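Local structure of neural-cadherin (Drosophila melanogaster, 3UBF) at residues F277-V290 and S300-V312. The protein mediates calcium-dependent, homophilic cell-cell adhesion through its chain of extracellular cadherin domains, three of which make up this fragment. Residues are numbered along the deposited sequence; the frame is centred on the assembly and turned at random.
With ZN (zinc ion), chain O; ZN (zinc ion), chain S.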
# COMPACT_ATOMS: atom_id res chain seq x y z
N PHE A 277 36.81 8.66 9.91
CA PHE A 277 35.84 8.82 11.00
C PHE A 277 36.51 9.41 12.23
O PHE A 277 35.89 10.17 12.98
CB PHE A 277 35.19 7.47 11.34
CG PHE A 277 34.06 7.57 12.32
CD1 PHE A 277 32.77 7.88 11.89
CD2 PHE A 277 34.27 7.34 13.68
CE1 PHE A 277 31.72 7.95 12.79
CE2 PHE A 277 33.21 7.41 14.58
CZ PHE A 277 31.93 7.72 14.14
N GLU A 278 37.78 9.06 12.42
CA GLU A 278 38.57 9.55 13.54
C GLU A 278 39.19 10.92 13.24
O GLU A 278 39.79 11.54 14.12
CB GLU A 278 39.66 8.54 13.91
CG GLU A 278 39.16 7.32 14.68
CD GLU A 278 38.92 6.09 13.80
OE1 GLU A 278 39.66 5.10 13.95
OE2 GLU A 278 37.98 6.10 12.97
N ASP A 279 39.04 11.40 12.00
CA ASP A 279 39.46 12.76 11.65
C ASP A 279 38.29 13.71 11.88
O ASP A 279 37.39 13.82 11.05
CB ASP A 279 40.00 12.85 10.21
CG ASP A 279 40.30 14.28 9.76
OD1 ASP A 279 40.37 15.19 10.62
OD2 ASP A 279 40.45 14.51 8.54
N LEU A 280 38.33 14.42 13.01
CA LEU A 280 37.24 15.32 13.41
C LEU A 280 37.14 16.63 12.59
O LEU A 280 36.28 17.47 12.87
CB LEU A 280 37.29 15.61 14.92
CG LEU A 280 36.92 14.46 15.88
CD1 LEU A 280 36.38 15.03 17.18
CD2 LEU A 280 35.90 13.47 15.29
N ARG A 281 38.00 16.78 11.58
CA ARG A 281 37.83 17.83 10.59
C ARG A 281 36.62 17.52 9.72
O ARG A 281 35.89 18.43 9.33
CB ARG A 281 39.07 18.00 9.72
N GLN A 282 36.42 16.23 9.41
CA GLN A 282 35.25 15.79 8.65
C GLN A 282 34.07 15.54 9.59
O GLN A 282 34.24 14.92 10.64
CB GLN A 282 35.53 14.50 7.90
CG GLN A 282 36.68 14.51 6.94
CD GLN A 282 37.25 13.11 6.75
OE1 GLN A 282 36.50 12.14 6.55
NE2 GLN A 282 38.57 12.99 6.83
N PRO A 283 32.87 15.99 9.21
CA PRO A 283 31.73 15.71 10.07
C PRO A 283 31.31 14.26 9.93
O PRO A 283 31.71 13.59 8.97
CB PRO A 283 30.65 16.66 9.54
CG PRO A 283 30.99 16.89 8.13
CD PRO A 283 32.47 16.65 7.95
N HIS A 284 30.53 13.76 10.88
CA HIS A 284 30.00 12.41 10.79
C HIS A 284 28.67 12.40 10.08
O HIS A 284 28.28 11.38 9.52
CB HIS A 284 29.85 11.79 12.17
CG HIS A 284 31.16 11.50 12.83
ND1 HIS A 284 31.27 11.24 14.18
CD2 HIS A 284 32.42 11.47 12.34
CE1 HIS A 284 32.54 11.04 14.48
NE2 HIS A 284 33.26 11.17 13.38
N VAL A 285 27.98 13.54 10.11
CA VAL A 285 26.71 13.73 9.43
C VAL A 285 26.86 14.91 8.47
O VAL A 285 27.11 16.04 8.91
CB VAL A 285 25.54 14.00 10.43
CG1 VAL A 285 24.25 14.31 9.69
CG2 VAL A 285 25.35 12.82 11.40
N TYR A 286 26.73 14.64 7.17
CA TYR A 286 26.79 15.68 6.14
C TYR A 286 25.38 16.10 5.72
O TYR A 286 24.53 15.24 5.43
CB TYR A 286 27.52 15.17 4.90
CG TYR A 286 28.97 14.82 5.08
CD1 TYR A 286 29.35 13.57 5.57
CD2 TYR A 286 29.98 15.72 4.73
CE1 TYR A 286 30.69 13.23 5.72
CE2 TYR A 286 31.32 15.39 4.87
CZ TYR A 286 31.67 14.14 5.37
OH TYR A 286 33.00 13.81 5.52
N SER A 287 25.14 17.40 5.66
CA SER A 287 23.88 17.93 5.17
C SER A 287 24.09 18.50 3.79
O SER A 287 24.87 19.43 3.60
CB SER A 287 23.34 19.01 6.09
OG SER A 287 22.94 18.45 7.32
N LEU A 288 23.38 17.95 2.83
CA LEU A 288 23.54 18.35 1.45
C LEU A 288 22.19 18.72 0.88
O LEU A 288 21.15 18.26 1.36
CB LEU A 288 24.16 17.21 0.64
CG LEU A 288 25.44 16.57 1.22
CD1 LEU A 288 25.65 15.17 0.64
CD2 LEU A 288 26.67 17.44 0.97
N ILE A 289 22.20 19.58 -0.13
CA ILE A 289 20.99 19.88 -0.84
C ILE A 289 21.19 19.51 -2.29
O ILE A 289 22.13 20.00 -2.95
CB ILE A 289 20.58 21.36 -0.72
CG1 ILE A 289 20.26 21.71 0.73
CG2 ILE A 289 19.35 21.64 -1.59
CD1 ILE A 289 19.97 23.20 0.95
N VAL A 290 20.32 18.62 -2.77
CA VAL A 290 20.26 18.29 -4.18
C VAL A 290 19.21 19.16 -4.86
O VAL A 290 18.08 19.31 -4.37
CB VAL A 290 19.99 16.79 -4.43
CG1 VAL A 290 19.91 16.50 -5.94
CG2 VAL A 290 21.08 15.94 -3.77
N SER A 300 13.13 24.73 -10.88
CA SER A 300 13.98 23.90 -10.06
C SER A 300 13.31 23.55 -8.73
O SER A 300 12.47 24.31 -8.23
CB SER A 300 15.36 24.53 -9.86
OG SER A 300 15.25 25.77 -9.20
N THR A 301 13.68 22.39 -8.19
CA THR A 301 13.23 21.95 -6.89
C THR A 301 14.43 21.42 -6.12
O THR A 301 15.32 20.80 -6.70
CB THR A 301 12.16 20.84 -7.01
OG1 THR A 301 11.06 21.33 -7.79
CG2 THR A 301 11.66 20.41 -5.63
N SER A 302 14.45 21.68 -4.81
CA SER A 302 15.49 21.15 -3.94
C SER A 302 14.98 20.14 -2.91
O SER A 302 13.80 20.12 -2.56
CB SER A 302 16.24 22.28 -3.26
OG SER A 302 17.14 22.85 -4.19
N VAL A 303 15.88 19.29 -2.45
CA VAL A 303 15.57 18.30 -1.44
C VAL A 303 16.79 18.12 -0.53
O VAL A 303 17.91 18.35 -0.96
CB VAL A 303 15.14 16.95 -2.10
CG1 VAL A 303 16.34 16.22 -2.72
CG2 VAL A 303 14.38 16.08 -1.12
N ASP A 304 16.57 17.72 0.72
CA ASP A 304 17.68 17.46 1.63
C ASP A 304 18.24 16.08 1.40
O ASP A 304 17.49 15.11 1.23
CB ASP A 304 17.25 17.53 3.09
CG ASP A 304 16.72 18.87 3.47
OD1 ASP A 304 17.41 19.89 3.21
OD2 ASP A 304 15.61 18.90 4.04
N LEU A 305 19.56 16.03 1.36
CA LEU A 305 20.27 14.77 1.43
C LEU A 305 21.15 14.79 2.68
O LEU A 305 21.93 15.73 2.90
CB LEU A 305 21.09 14.56 0.16
CG LEU A 305 22.06 13.37 0.13
CD1 LEU A 305 21.37 12.05 0.39
CD2 LEU A 305 22.78 13.34 -1.22
N THR A 306 20.97 13.78 3.51
CA THR A 306 21.74 13.64 4.72
C THR A 306 22.60 12.39 4.59
O THR A 306 22.08 11.30 4.31
CB THR A 306 20.82 13.57 5.95
OG1 THR A 306 19.99 14.74 5.97
CG2 THR A 306 21.61 13.52 7.24
N ILE A 307 23.91 12.54 4.75
CA ILE A 307 24.81 11.39 4.70
C ILE A 307 25.52 11.22 6.03
O ILE A 307 26.29 12.08 6.45
CB ILE A 307 25.83 11.47 3.55
CG1 ILE A 307 25.11 11.66 2.21
CG2 ILE A 307 26.74 10.24 3.55
CD1 ILE A 307 26.02 11.74 1.00
N ARG A 308 25.24 10.10 6.68
CA ARG A 308 25.91 9.73 7.90
C ARG A 308 27.04 8.75 7.62
O ARG A 308 26.91 7.84 6.81
CB ARG A 308 24.92 9.12 8.88
CG ARG A 308 23.90 10.11 9.40
CD ARG A 308 22.66 9.41 9.96
NE ARG A 308 21.85 10.30 10.79
CZ ARG A 308 20.79 11.00 10.37
NH1 ARG A 308 20.38 10.92 9.10
NH2 ARG A 308 20.14 11.77 11.22
N VAL A 309 28.16 8.97 8.30
CA VAL A 309 29.32 8.11 8.19
C VAL A 309 29.46 7.33 9.48
O VAL A 309 29.46 7.91 10.57
CB VAL A 309 30.59 8.93 7.90
CG1 VAL A 309 31.83 8.03 7.81
CG2 VAL A 309 30.41 9.72 6.61
N THR A 310 29.55 6.01 9.36
CA THR A 310 29.80 5.16 10.51
C THR A 310 31.26 4.74 10.52
O THR A 310 31.90 4.70 9.47
CB THR A 310 28.91 3.89 10.53
OG1 THR A 310 29.25 3.02 9.44
CG2 THR A 310 27.44 4.27 10.45
N ASP A 311 31.78 4.45 11.70
CA ASP A 311 33.11 3.88 11.78
C ASP A 311 33.08 2.41 11.40
O ASP A 311 32.06 1.73 11.49
CB ASP A 311 33.72 4.03 13.18
CG ASP A 311 35.24 4.06 13.16
OD1 ASP A 311 35.84 3.94 12.07
OD2 ASP A 311 35.85 4.21 14.24
N VAL A 312 34.24 1.92 10.99
CA VAL A 312 34.40 0.52 10.71
C VAL A 312 35.50 -0.03 11.60
O VAL A 312 35.36 -1.13 12.14
CB VAL A 312 34.71 0.30 9.22
CG1 VAL A 312 36.23 0.44 8.94
CG2 VAL A 312 34.16 -1.06 8.79
ZN ZN O . 38.22 4.35 11.37
ZN ZN S . 37.46 3.25 14.90
O HOH W 1 38.64 1.76 13.83
O HOH W 2 20.59 19.06 3.95
O HOH W 3 39.86 5.26 9.99
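Ser302 lays its CB against CG2 of Ile289 near the turn end of the antiparallel hairpin of strands 285-294 and 300-310, its OG hydrogen-bonded to Thr291, the residue after 277-290. Val303 and Val290 form a hydrogen-bonded pair, joined by reciprocal backbone bonds, as are Leu305 with Leu288 and Ile307 with Tyr286. Asp304 runs alongside Ile289 on the other face, where a water donates to Leu288 O and, weakly, to Asp304 OD1; the Asp304 side chain also lies about 3 Å from another zinc ion at its nearest atom. Leu305 and Leu288 point the same way, Leu305 CD2 lying 3.9 Å from Leu288 CD1, and the same Leu288 CD1 also meets Ile307 CD1 at 3.5 Å. Thr306 CG2 and then Arg308 CG pack on the two methyls of Val285. Val309 N closes the pairing on His284 O (2.7 Å), while its CG2 touches the edge of the Tyr286 ring at CE1 (3.6 Å).

Beyond the strand, Asp311 CB sits over one face of Phe277, 3.7 Å from the ring centroid; His284 NE2 lies over the opposite face and bonds Phe277 O. A chi1 of -172° swings the ring of Phe277 away from its own N and in between the two. Replacing Phe277 with an alanine would probably open a gap between His284 and Asp311 and leave the aspartate less firmly placed for metal. Asp311 OD1 (2.5 Å) and Glu278 OE2 (2.4 Å) bind one zinc ion, completed by Glu225 and water; Asp311 OD2 binds a second zinc. Carboxylates clustered at a domain end recall cadherin calcium sites.

The hairpin forms the centre of a four-stranded sheet in this Greek-key cadherin domain, flanked by 219-224 and 246-253; Leu305, Ile307 and Val290 pack against strand 232-239 of the facing sheet.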